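PDB 1AHS: african horse sickness virus (serotype 4) VP7 from African horsesickness virus, which binds the structural protein VP3 and, as a homotrimer, forms the surface of the viral core, represented here by its top domain. Local coordinates for residues G25-I28 with I32-V35; A47-R52 with I59-R64; V85-V90 with D96-N101; V106-P111 with L118-L123. All blocks are in the same frame, centred on the assembly; numbering follows the deposited sequence.

Contact 1 (G25-I28 with I32-V35); sequences GGYI and IAEV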
loop_
_atom_site.group_PDB
_atom_site.type_symbol
_atom_site.label_atom_id
_atom_site.label_comp_id
_atom_site.label_asym_id
_atom_site.label_seq_id
_atom_site.Cartn_x
_atom_site.Cartn_y
_atom_site.Cartn_z
ATOM N N GLY B 25 -13.451 8.828 -3.636
ATOM C CA GLY B 25 -12.534 8.424 -2.589
ATOM C C GLY B 25 -12.826 6.982 -2.224
ATOM O O GLY B 25 -13.904 6.428 -2.531
ATOM N N GLY B 26 -11.843 6.369 -1.582
ATOM C CA GLY B 26 -11.954 4.981 -1.168
ATOM C C GLY B 26 -10.855 4.690 -0.188
ATOM O O GLY B 26 -9.930 5.488 -0.044
ATOM N N TYR B 27 -10.913 3.548 0.467
ATOM C CA TYR B 27 -9.895 3.255 1.444
ATOM C C TYR B 27 -8.879 2.328 0.900
ATOM O O TYR B 27 -9.187 1.516 0.037
ATOM C CB TYR B 27 -10.560 2.657 2.655
ATOM C CG TYR B 27 -11.591 3.601 3.209
ATOM C CD1 TYR B 27 -11.207 4.707 3.963
ATOM C CD2 TYR B 27 -12.950 3.396 2.979
ATOM C CE1 TYR B 27 -12.141 5.579 4.479
ATOM C CE2 TYR B 27 -13.909 4.275 3.500
ATOM C CZ TYR B 27 -13.489 5.357 4.250
ATOM O OH TYR B 27 -14.413 6.196 4.810
ATOM N N ILE B 28 -7.659 2.478 1.386
ATOM C CA ILE B 28 -6.548 1.627 0.987
ATOM C C ILE B 28 -6.298 0.590 2.100
ATOM O O ILE B 28 -6.002 -0.579 1.838
ATOM C CB ILE B 28 -5.290 2.466 0.770
ATOM C CG1 ILE B 28 -5.514 3.445 -0.378
ATOM C CG2 ILE B 28 -4.132 1.609 0.437
ATOM C CD1 ILE B 28 -6.287 2.901 -1.548
ATOM N N ILE B 32 -5.183 4.751 5.624
ATOM C CA ILE B 32 -5.005 5.503 4.413
ATOM C C ILE B 32 -6.225 5.507 3.507
ATOM O O ILE B 32 -6.851 4.472 3.258
ATOM C CB ILE B 32 -3.772 4.936 3.667
ATOM C CG1 ILE B 32 -2.578 4.952 4.597
ATOM C CG2 ILE B 32 -3.430 5.753 2.457
ATOM C CD1 ILE B 32 -1.310 4.573 3.918
ATOM N N ALA B 33 -6.535 6.677 2.976
ATOM C CA ALA B 33 -7.648 6.836 2.070
ATOM C C ALA B 33 -7.069 7.655 0.910
ATOM O O ALA B 33 -6.071 8.358 1.095
ATOM C CB ALA B 33 -8.759 7.601 2.775
ATOM N N GLU B 34 -7.652 7.579 -0.272
ATOM C CA GLU B 34 -7.150 8.352 -1.398
ATOM C C GLU B 34 -8.326 8.941 -2.151
ATOM O O GLU B 34 -9.365 8.306 -2.238
ATOM C CB GLU B 34 -6.412 7.435 -2.380
ATOM C CG GLU B 34 -5.065 6.890 -1.904
ATOM C CD GLU B 34 -4.339 6.022 -2.936
ATOM O OE1 GLU B 34 -4.884 5.719 -4.034
ATOM O OE2 GLU B 34 -3.196 5.609 -2.632
ATOM N N VAL B 35 -8.200 10.142 -2.695
ATOM C CA VAL B 35 -9.306 10.680 -3.485
ATOM C C VAL B 35 -8.789 10.971 -4.895
ATOM O O VAL B 35 -7.721 11.558 -5.076
ATOM C CB VAL B 35 -10.061 11.858 -2.751
ATOM C CG1 VAL B 35 -9.167 12.552 -1.803
ATOM C CG2 VAL B 35 -10.673 12.823 -3.705
#

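Contact 2 (A47-R52 with I59-R64); sequences ALLAPR and IYFVWR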
loop_
_atom_site.group_PDB
_atom_site.type_symbol
_atom_site.label_atom_id
_atom_site.label_comp_id
_atom_site.label_asym_id
_atom_site.label_seq_id
_atom_site.Cartn_x
_atom_site.Cartn_y
_atom_site.Cartn_z
ATOM N N ALA B 47 -17.040 13.145 4.814
ATOM C CA ALA B 47 -17.635 11.817 4.894
ATOM C C ALA B 47 -16.650 10.683 4.751
ATOM O O ALA B 47 -16.875 9.594 5.269
ATOM C CB ALA B 47 -18.702 11.670 3.831
ATOM N N LEU B 48 -15.562 10.952 4.044
ATOM C CA LEU B 48 -14.546 9.955 3.783
ATOM C C LEU B 48 -13.524 9.842 4.905
ATOM O O LEU B 48 -13.242 8.736 5.349
ATOM C CB LEU B 48 -13.877 10.307 2.451
ATOM C CG LEU B 48 -13.017 9.389 1.558
ATOM C CD1 LEU B 48 -11.545 9.755 1.602
ATOM C CD2 LEU B 48 -13.260 7.939 1.836
ATOM N N LEU B 49 -12.998 10.973 5.394
ATOM C CA LEU B 49 -11.974 10.957 6.441
ATOM C C LEU B 49 -12.459 10.751 7.838
ATOM O O LEU B 49 -11.705 10.366 8.707
ATOM C CB LEU B 49 -11.183 12.239 6.431
ATOM C CG LEU B 49 -10.393 12.543 5.170
ATOM C CD1 LEU B 49 -9.470 13.688 5.522
ATOM C CD2 LEU B 49 -9.597 11.315 4.735
ATOM N N ALA B 50 -13.716 11.048 8.071
ATOM C CA ALA B 50 -14.287 10.902 9.367
ATOM C C ALA B 50 -14.542 9.490 9.769
ATOM O O ALA B 50 -15.266 8.731 9.077
ATOM C CB ALA B 50 -15.539 11.632 9.435
ATOM N N PRO B 51 -14.019 9.134 10.959
ATOM C CA PRO B 51 -14.125 7.822 11.623
ATOM C C PRO B 51 -15.606 7.735 11.983
ATOM O O PRO B 51 -16.274 8.784 12.058
ATOM C CB PRO B 51 -13.267 8.005 12.886
ATOM C CG PRO B 51 -13.370 9.472 13.177
ATOM C CD PRO B 51 -13.277 10.095 11.800
ATOM N N ARG B 52 -16.162 6.561 12.251
ATOM C CA ARG B 52 -17.590 6.648 12.540
ATOM C C ARG B 52 -17.961 7.508 13.767
ATOM O O ARG B 52 -17.152 7.653 14.722
ATOM C CB ARG B 52 -18.340 5.316 12.353
ATOM N N ILE B 59 -8.560 13.605 14.965
ATOM C CA ILE B 59 -7.769 12.750 14.069
ATOM C C ILE B 59 -6.551 13.534 13.622
ATOM O O ILE B 59 -6.688 14.694 13.312
ATOM C CB ILE B 59 -8.589 12.453 12.822
ATOM C CG1 ILE B 59 -9.433 11.240 13.057
ATOM C CG2 ILE B 59 -7.756 12.270 11.585
ATOM C CD1 ILE B 59 -10.084 10.835 11.791
ATOM N N TYR B 60 -5.367 12.940 13.613
ATOM C CA TYR B 60 -4.173 13.639 13.144
ATOM C C TYR B 60 -3.862 13.089 11.749
ATOM O O TYR B 60 -3.837 11.882 11.587
ATOM C CB TYR B 60 -2.999 13.323 14.062
ATOM C CG TYR B 60 -2.876 14.208 15.289
ATOM C CD1 TYR B 60 -2.194 15.415 15.222
ATOM C CD2 TYR B 60 -3.495 13.878 16.496
ATOM C CE1 TYR B 60 -2.122 16.292 16.322
ATOM C CE2 TYR B 60 -3.437 14.756 17.615
ATOM C CZ TYR B 60 -2.750 15.970 17.513
ATOM O OH TYR B 60 -2.694 16.883 18.568
ATOM N N PHE B 61 -3.643 13.924 10.738
ATOM C CA PHE B 61 -3.335 13.399 9.403
ATOM C C PHE B 61 -2.402 14.241 8.542
ATOM O O PHE B 61 -2.160 15.386 8.870
ATOM C CB PHE B 61 -4.616 13.183 8.639
ATOM C CG PHE B 61 -5.253 14.440 8.121
ATOM C CD1 PHE B 61 -4.801 15.036 6.953
ATOM C CD2 PHE B 61 -6.399 14.949 8.730
ATOM C CE1 PHE B 61 -5.485 16.102 6.400
ATOM C CE2 PHE B 61 -7.085 16.011 8.187
ATOM C CZ PHE B 61 -6.628 16.585 7.021
ATOM N N VAL B 62 -1.822 13.644 7.499
ATOM C CA VAL B 62 -0.985 14.371 6.538
ATOM C C VAL B 62 -1.526 14.006 5.195
ATOM O O VAL B 62 -2.110 12.955 5.054
ATOM C CB VAL B 62 0.480 13.941 6.464
ATOM C CG1 VAL B 62 1.197 14.478 7.562
ATOM C CG2 VAL B 62 0.636 12.480 6.511
ATOM N N TRP B 63 -1.387 14.885 4.212
ATOM C CA TRP B 63 -1.817 14.543 2.866
ATOM C C TRP B 63 -0.656 14.799 1.902
ATOM O O TRP B 63 0.334 15.446 2.249
ATOM C CB TRP B 63 -3.031 15.358 2.456
ATOM C CG TRP B 63 -2.731 16.771 2.204
ATOM C CD1 TRP B 63 -2.635 17.772 3.124
ATOM C CD2 TRP B 63 -2.463 17.361 0.932
ATOM N NE1 TRP B 63 -2.322 18.948 2.499
ATOM C CE2 TRP B 63 -2.210 18.724 1.151
ATOM C CE3 TRP B 63 -2.402 16.863 -0.387
ATOM C CZ2 TRP B 63 -1.900 19.600 0.104
ATOM C CZ3 TRP B 63 -2.090 17.748 -1.436
ATOM C CH2 TRP B 63 -1.846 19.091 -1.177
ATOM N N ARG B 64 -0.704 14.158 0.747
ATOM C CA ARG B 64 0.283 14.384 -0.284
ATOM C C ARG B 64 -0.190 13.813 -1.589
ATOM O O ARG B 64 -1.061 12.954 -1.618
ATOM C CB ARG B 64 1.712 13.960 0.092
ATOM C CG ARG B 64 1.918 12.618 0.618
ATOM C CD ARG B 64 1.907 12.642 2.136
ATOM N NE ARG B 64 3.151 12.189 2.763
ATOM C CZ ARG B 64 3.282 11.029 3.393
ATOM N NH1 ARG B 64 2.253 10.177 3.473
ATOM N NH2 ARG B 64 4.429 10.747 3.972
#

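Contact 3 (V85-V90 with D96-N101); sequences VTVDGV and DVVAWN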
loop_
_atom_site.group_PDB
_atom_site.type_symbol
_atom_site.label_atom_id
_atom_site.label_comp_id
_atom_site.label_asym_id
_atom_site.label_seq_id
_atom_site.Cartn_x
_atom_site.Cartn_y
_atom_site.Cartn_z
ATOM N N VAL B 85 -5.338 21.449 -0.085
ATOM C CA VAL B 85 -6.263 20.900 0.881
ATOM C C VAL B 85 -6.482 22.028 1.914
ATOM O O VAL B 85 -5.514 22.670 2.339
ATOM C CB VAL B 85 -5.632 19.619 1.535
ATOM C CG1 VAL B 85 -6.379 19.220 2.787
ATOM C CG2 VAL B 85 -5.657 18.471 0.552
ATOM N N THR B 86 -7.733 22.405 2.172
ATOM C CA THR B 86 -7.968 23.406 3.205
ATOM C C THR B 86 -8.742 22.752 4.351
ATOM O O THR B 86 -9.588 21.880 4.114
ATOM C CB THR B 86 -8.729 24.652 2.687
ATOM O OG1 THR B 86 -9.999 24.293 2.139
ATOM C CG2 THR B 86 -7.940 25.335 1.646
ATOM N N VAL B 87 -8.337 23.028 5.587
ATOM C CA VAL B 87 -9.067 22.513 6.743
ATOM C C VAL B 87 -9.588 23.728 7.539
ATOM O O VAL B 87 -8.801 24.507 8.111
ATOM C CB VAL B 87 -8.209 21.632 7.662
ATOM C CG1 VAL B 87 -9.061 21.135 8.810
ATOM C CG2 VAL B 87 -7.657 20.436 6.911
ATOM N N ASP B 88 -10.911 23.901 7.545
ATOM C CA ASP B 88 -11.580 25.019 8.240
ATOM C C ASP B 88 -11.186 26.292 7.524
ATOM O O ASP B 88 -10.929 27.317 8.160
ATOM C CB ASP B 88 -11.138 25.135 9.723
ATOM C CG ASP B 88 -12.281 25.564 10.671
ATOM O OD1 ASP B 88 -13.404 25.886 10.216
ATOM O OD2 ASP B 88 -12.059 25.528 11.904
ATOM N N GLY B 89 -11.091 26.219 6.203
ATOM C CA GLY B 89 -10.683 27.394 5.457
ATOM C C GLY B 89 -9.179 27.656 5.440
ATOM O O GLY B 89 -8.704 28.438 4.631
ATOM N N VAL B 90 -8.418 27.042 6.335
ATOM C CA VAL B 90 -6.970 27.224 6.345
ATOM C C VAL B 90 -6.314 26.273 5.339
ATOM O O VAL B 90 -6.616 25.071 5.288
ATOM C CB VAL B 90 -6.387 26.917 7.716
ATOM C CG1 VAL B 90 -4.864 27.097 7.711
ATOM C CG2 VAL B 90 -7.047 27.783 8.755
ATOM N N ASP B 96 2.836 18.353 6.238
ATOM C CA ASP B 96 2.658 18.922 7.574
ATOM C C ASP B 96 1.560 18.156 8.245
ATOM O O ASP B 96 0.506 17.936 7.641
ATOM C CB ASP B 96 2.167 20.375 7.517
ATOM C CG ASP B 96 3.252 21.383 7.159
ATOM O OD1 ASP B 96 4.464 21.031 7.085
ATOM O OD2 ASP B 96 2.848 22.557 6.952
ATOM N N VAL B 97 1.785 17.817 9.508
ATOM C CA VAL B 97 0.803 17.102 10.332
ATOM C C VAL B 97 -0.304 18.085 10.734
ATOM O O VAL B 97 -0.009 19.111 11.334
ATOM C CB VAL B 97 1.451 16.562 11.625
ATOM C CG1 VAL B 97 0.487 15.686 12.357
ATOM C CG2 VAL B 97 2.691 15.768 11.309
ATOM N N VAL B 98 -1.560 17.763 10.433
ATOM C CA VAL B 98 -2.682 18.632 10.748
ATOM C C VAL B 98 -3.613 17.963 11.765
ATOM O O VAL B 98 -3.883 16.772 11.638
ATOM C CB VAL B 98 -3.450 19.027 9.444
ATOM C CG1 VAL B 98 -3.329 17.972 8.407
ATOM C CG2 VAL B 98 -4.886 19.192 9.694
ATOM N N ALA B 99 -4.047 18.712 12.798
ATOM C CA ALA B 99 -4.982 18.228 13.858
ATOM C C ALA B 99 -6.401 18.560 13.427
ATOM O O ALA B 99 -6.750 19.727 13.314
ATOM C CB ALA B 99 -4.680 18.910 15.194
ATOM N N TRP B 100 -7.213 17.556 13.153
ATOM C CA TRP B 100 -8.570 17.791 12.680
ATOM C C TRP B 100 -9.597 17.474 13.762
ATOM O O TRP B 100 -9.559 16.397 14.366
ATOM C CB TRP B 100 -8.845 16.914 11.470
ATOM C CG TRP B 100 -10.174 17.108 10.882
ATOM C CD1 TRP B 100 -10.813 18.298 10.699
ATOM C CD2 TRP B 100 -11.020 16.094 10.304
ATOM N NE1 TRP B 100 -12.012 18.085 10.033
ATOM C CE2 TRP B 100 -12.159 16.747 9.788
ATOM C CE3 TRP B 100 -10.912 14.717 10.164
ATOM C CZ2 TRP B 100 -13.186 16.063 9.152
ATOM C CZ3 TRP B 100 -11.927 14.040 9.529
ATOM C CH2 TRP B 100 -13.048 14.705 9.029
ATOM N N ASN B 101 -10.585 18.345 13.922
ATOM C CA ASN B 101 -11.526 18.096 14.959
ATOM C C ASN B 101 -12.659 17.180 14.599
ATOM O O ASN B 101 -13.498 16.935 15.441
ATOM C CB ASN B 101 -12.019 19.391 15.575
ATOM C CG ASN B 101 -12.826 20.221 14.619
ATOM O OD1 ASN B 101 -13.411 19.704 13.665
ATOM N ND2 ASN B 101 -12.910 21.511 14.891
#

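Contact 4 (V106-P111 with L118-L123); sequences VNVGNP and LQFEVL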
loop_
_atom_site.group_PDB
_atom_site.type_symbol
_atom_site.label_atom_id
_atom_site.label_comp_id
_atom_site.label_asym_id
_atom_site.label_seq_id
_atom_site.Cartn_x
_atom_site.Cartn_y
_atom_site.Cartn_z
ATOM N N VAL B 106 -13.177 19.896 5.299
ATOM C CA VAL B 106 -11.896 19.573 4.672
ATOM C C VAL B 106 -12.181 19.627 3.182
ATOM O O VAL B 106 -13.019 18.870 2.706
ATOM C CB VAL B 106 -11.441 18.181 5.050
ATOM C CG1 VAL B 106 -10.216 17.802 4.272
ATOM C CG2 VAL B 106 -11.106 18.155 6.516
ATOM N N ASN B 107 -11.631 20.620 2.478
ATOM C CA ASN B 107 -11.864 20.755 1.028
ATOM C C ASN B 107 -10.599 20.383 0.310
ATOM O O ASN B 107 -9.469 20.652 0.743
ATOM C CB ASN B 107 -12.316 22.146 0.611
ATOM C CG ASN B 107 -13.633 22.552 1.254
ATOM O OD1 ASN B 107 -14.693 22.058 0.920
ATOM N ND2 ASN B 107 -13.556 23.469 2.189
ATOM N N VAL B 108 -10.807 19.838 -0.856
ATOM C CA VAL B 108 -9.714 19.302 -1.604
ATOM C C VAL B 108 -9.836 19.915 -3.002
ATOM O O VAL B 108 -10.950 20.122 -3.503
ATOM C CB VAL B 108 -9.910 17.761 -1.517
ATOM C CG1 VAL B 108 -10.701 17.218 -2.676
ATOM C CG2 VAL B 108 -8.678 17.081 -1.187
ATOM N N GLY B 109 -8.717 20.338 -3.577
ATOM C CA GLY B 109 -8.808 20.920 -4.895
ATOM C C GLY B 109 -7.713 20.511 -5.844
ATOM O O GLY B 109 -6.565 20.347 -5.445
ATOM N N ASN B 110 -8.083 20.369 -7.107
ATOM C CA ASN B 110 -7.140 20.016 -8.170
ATOM C C ASN B 110 -7.384 20.991 -9.331
ATOM O O ASN B 110 -8.052 20.645 -10.305
ATOM C CB ASN B 110 -7.350 18.564 -8.631
ATOM C CG ASN B 110 -6.356 18.129 -9.699
ATOM O OD1 ASN B 110 -5.136 18.335 -9.577
ATOM N ND2 ASN B 110 -6.868 17.501 -10.733
ATOM N N PRO B 111 -6.916 22.255 -9.199
ATOM C CA PRO B 111 -7.113 23.241 -10.256
ATOM C C PRO B 111 -6.350 22.936 -11.533
ATOM O O PRO B 111 -6.783 23.332 -12.619
ATOM C CB PRO B 111 -6.622 24.520 -9.599
ATOM C CG PRO B 111 -5.543 24.044 -8.678
ATOM C CD PRO B 111 -6.206 22.862 -8.057
ATOM N N LEU B 118 -4.897 12.094 -4.423
ATOM C CA LEU B 118 -4.354 12.572 -3.150
ATOM C C LEU B 118 -4.528 11.476 -2.123
ATOM O O LEU B 118 -5.595 10.839 -2.050
ATOM C CB LEU B 118 -5.110 13.789 -2.642
ATOM C CG LEU B 118 -4.782 15.195 -3.122
ATOM C CD1 LEU B 118 -4.587 15.277 -4.609
ATOM C CD2 LEU B 118 -5.930 16.064 -2.728
ATOM N N GLN B 119 -3.501 11.310 -1.295
ATOM C CA GLN B 119 -3.490 10.319 -0.246
ATOM C C GLN B 119 -3.579 11.001 1.116
ATOM O O GLN B 119 -2.908 12.004 1.311
ATOM C CB GLN B 119 -2.176 9.547 -0.336
ATOM C CG GLN B 119 -1.942 8.645 0.824
ATOM C CD GLN B 119 -0.622 7.918 0.785
ATOM O OE1 GLN B 119 -0.449 6.985 -0.011
ATOM N NE2 GLN B 119 0.300 8.288 1.694
ATOM N N PHE B 120 -4.364 10.449 2.053
ATOM C CA PHE B 120 -4.492 10.988 3.424
ATOM C C PHE B 120 -4.080 9.867 4.313
ATOM O O PHE B 120 -4.633 8.814 4.216
ATOM C CB PHE B 120 -5.945 11.318 3.766
ATOM C CG PHE B 120 -6.482 12.472 3.007
ATOM C CD1 PHE B 120 -6.304 13.747 3.469
ATOM C CD2 PHE B 120 -7.069 12.288 1.768
ATOM C CE1 PHE B 120 -6.711 14.831 2.688
ATOM C CE2 PHE B 120 -7.481 13.364 0.976
ATOM C CZ PHE B 120 -7.295 14.630 1.432
ATOM N N GLU B 121 -3.130 10.068 5.190
ATOM C CA GLU B 121 -2.735 8.980 6.035
ATOM C C GLU B 121 -2.976 9.412 7.458
ATOM O O GLU B 121 -2.430 10.410 7.882
ATOM C CB GLU B 121 -1.241 8.712 5.863
ATOM C CG GLU B 121 -0.692 7.679 6.845
ATOM C CD GLU B 121 0.759 7.384 6.630
ATOM O OE1 GLU B 121 1.340 7.912 5.650
ATOM O OE2 GLU B 121 1.328 6.607 7.428
ATOM N N VAL B 122 -3.801 8.688 8.187
ATOM C CA VAL B 122 -4.069 9.032 9.562
ATOM C C VAL B 122 -2.936 8.555 10.437
ATOM O O VAL B 122 -2.559 7.395 10.421
ATOM C CB VAL B 122 -5.349 8.431 9.981
ATOM C CG1 VAL B 122 -5.603 8.679 11.416
ATOM C CG2 VAL B 122 -6.431 9.010 9.144
ATOM N N LEU B 123 -2.430 9.441 11.271
ATOM C CA LEU B 123 -1.272 9.127 12.083
ATOM C C LEU B 123 -1.444 8.524 13.469
ATOM O O LEU B 123 -1.015 7.408 13.728
ATOM C CB LEU B 123 -0.322 10.330 12.102
ATOM C CG LEU B 123 0.303 10.665 10.733
ATOM C CD1 LEU B 123 1.277 11.786 10.882
ATOM C CD2 LEU B 123 1.060 9.470 10.194
#

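Contact 1 (G25-I28 with I32-V35)
Gly25-Tyr27 and Ile32-Val35 pair as the two strands of an antiparallel beta hairpin at one margin of the five-stranded sheet. Gly26 and Glu34 form the hydrogen-bonded pair, with Gly26 N to Glu34 O at 3.2 Å and Glu34 N to Gly26 O at 3.1 Å. Beyond them Ile28 N gives a straighter bond to Ile32 O (2.9 Å, 169° at the hydrogen), so the ladder runs on to the mouth of the turn. Gly25 with Val35 and Tyr27 with Ala33 are non-hydrogen-bonded pairs, and their face carries the tyrosine ring, whose CD1 comes obliquely upon Ala33 CB at 4.0 Å. On the other face CG1 and CD1 of Ile28 cross aslant over Glu34 at its CG and CD. Ile28 CG1 is 3.8 Å from Glu34 CG, and the carboxylate beyond is gripped by Ser13 OG and Gly14 N. Two kinds of support thus meet in one hairpin: backbone bonds set the pairing, and side chains pack on both faces. Tyr27 OH bonds Leu48 O of the short helix 46-49. Strand 23-27 is outermost within the chain, while strand 32-37 has strand 116-122 on its far flank, bonded through Ala33 and Val35.

Contact 2 (A47-R52 with I59-R64)
Ile59 meets Pro51 because its side chain is drawn out straight: CG1 stands opposite the carbonyl carbon and beside the backbone N (chi1 -88°), and an extended chi2 of -172° sends CD1 outward to the proline ring. Phe61 takes another turn, its chi1 of 76° placing CG between the backbone N and the carbonyl carbon, and its ring then comes beneath a methyl of Leu49. In the first of these meetings Ile59 CD1 comes up against the CD-CG side of the proline ring. It lies only 3.3 Å from Pro51 CD, tighter than ordinary carbon packing, and 3.8 Å from Pro51 CG. The same methyl comes to 3.5 Å from Leu49 O, a carbonyl at the close of the helix whose hydrogen-bond partner is Tyr4 OH, so a satisfied polar atom can be packed against hydrocarbon. The second meeting is looser: Leu49 CD1 sits over one face of the phenyl group, displaced toward the rim, with Phe61 CE2 its nearest atom at 4.3 Å. All four residues are buried, and the side-chain contacts between the segments are apolar, with the Leu49 carbonyl the one polar atom they touch. Leu49 also packs on Trp100 and Phe120, so one leucine spans side chains of three neighbouring strands. At the far end of the strand, Arg64 forms a salt bridge with Glu121 and bonds Ala7 O of the second subunit. A short helical turn and the loop after it thus cover the hydrophobic face of an antiparallel sheet in the beta sandwich of this VP7 top domain.

Contact 3 (V85-V90 with D96-N101)
Val87 points its CB toward strand 98-100 and divides there into two methyls with separate partners. CG1, opposite the backbone N (chi1 -179°), reaches the indole of Trp100 and stops 3.8 Å from its CD1, coming in obliquely while the two side chains cross at about a right angle. CG2, set beside the backbone N, goes instead to Val98, where it meets CG2 of that residue at 4.1 Å. A single branched side chain therefore bridges two residues that project from the same strand with one residue between them. The indole is held in turn by its own nitrogen, since Trp100 NE1 bonds Ala104 O, and this probably limits the rotation of the ring that Val87 touches. The backbone of Val87 is held as well, since it opens a type I' turn in which Val87 N binds Val90 O at 2.7 Å and Val90 N binds Val87 O at 3.1 Å, with Asp88 and Gly89 at the corners in positive phi. Trp100 packs further on Val106. Side chains of two sheets packing face to face without backbone pairing are what a beta sandwich is built from, here near the end of a tight hairpin.

Contact 4 (V106-P111 with L118-L123)
Val108 carries this contact almost entirely through one methyl. Its CG2 lies 3.3 Å from Leu118 CD2, closer than carbons usually pack, and 3.8 Å from Phe120 CZ, which it meets at the ring edge and in the ring plane. The valine and leucine slide past one another in opposite directions, while the phenyl side chain crosses the valine at a slant. The short approach and a chi1 of 93° at Val108, well off the staggered value, may both reflect imprecise modelling of the side chain. Val85 adds to the close packing, touching both Val108 and Leu118.

Toward Val106 the strands draw apart. That valine also points inward, yet Val106 CG1 comes no nearer than 4.9 Å to Phe120 CE1. At the opposite end of its strand the chain turns out to solvent at Pro111, but just before that, buried Asn110 still joins the two strands through its amide: OD1 bonds Ser116 OG of strand 116-122, while ND2 bonds Asp38 O and Arg114 O. The other face of strand 116-122 has a different character, for Glu121 there accepts a bond from Ser30 N of the second subunit. In the fold, strand 106-110 lies between strands 41-44 and 84-87 of one sheet, and strand 116-122 lies between strands 32-37 and 59-65 of the other.

How the contacts relate
The four contacts follow one another along the chain without overlap, yet fold into a single compact sandwich. Contact 1 lies at one margin of the five-stranded sheet and contact 3 reaches its opposite margin; their centres are about 17 Å apart and they do not touch. Contacts 2 and 4 fill the interval, with centres about 8 Å apart, and strands 59-65 and 116-122 are neighbours in that sheet. Contact 3 draws on strand 84-87 and contact 4 on its neighbour 106-110 in the four-stranded sheet, and each reaches across to the five-stranded one. One hairpin thus supplies a backbone ladder, while three apolar contacts pack helix and sheets together in the top domain.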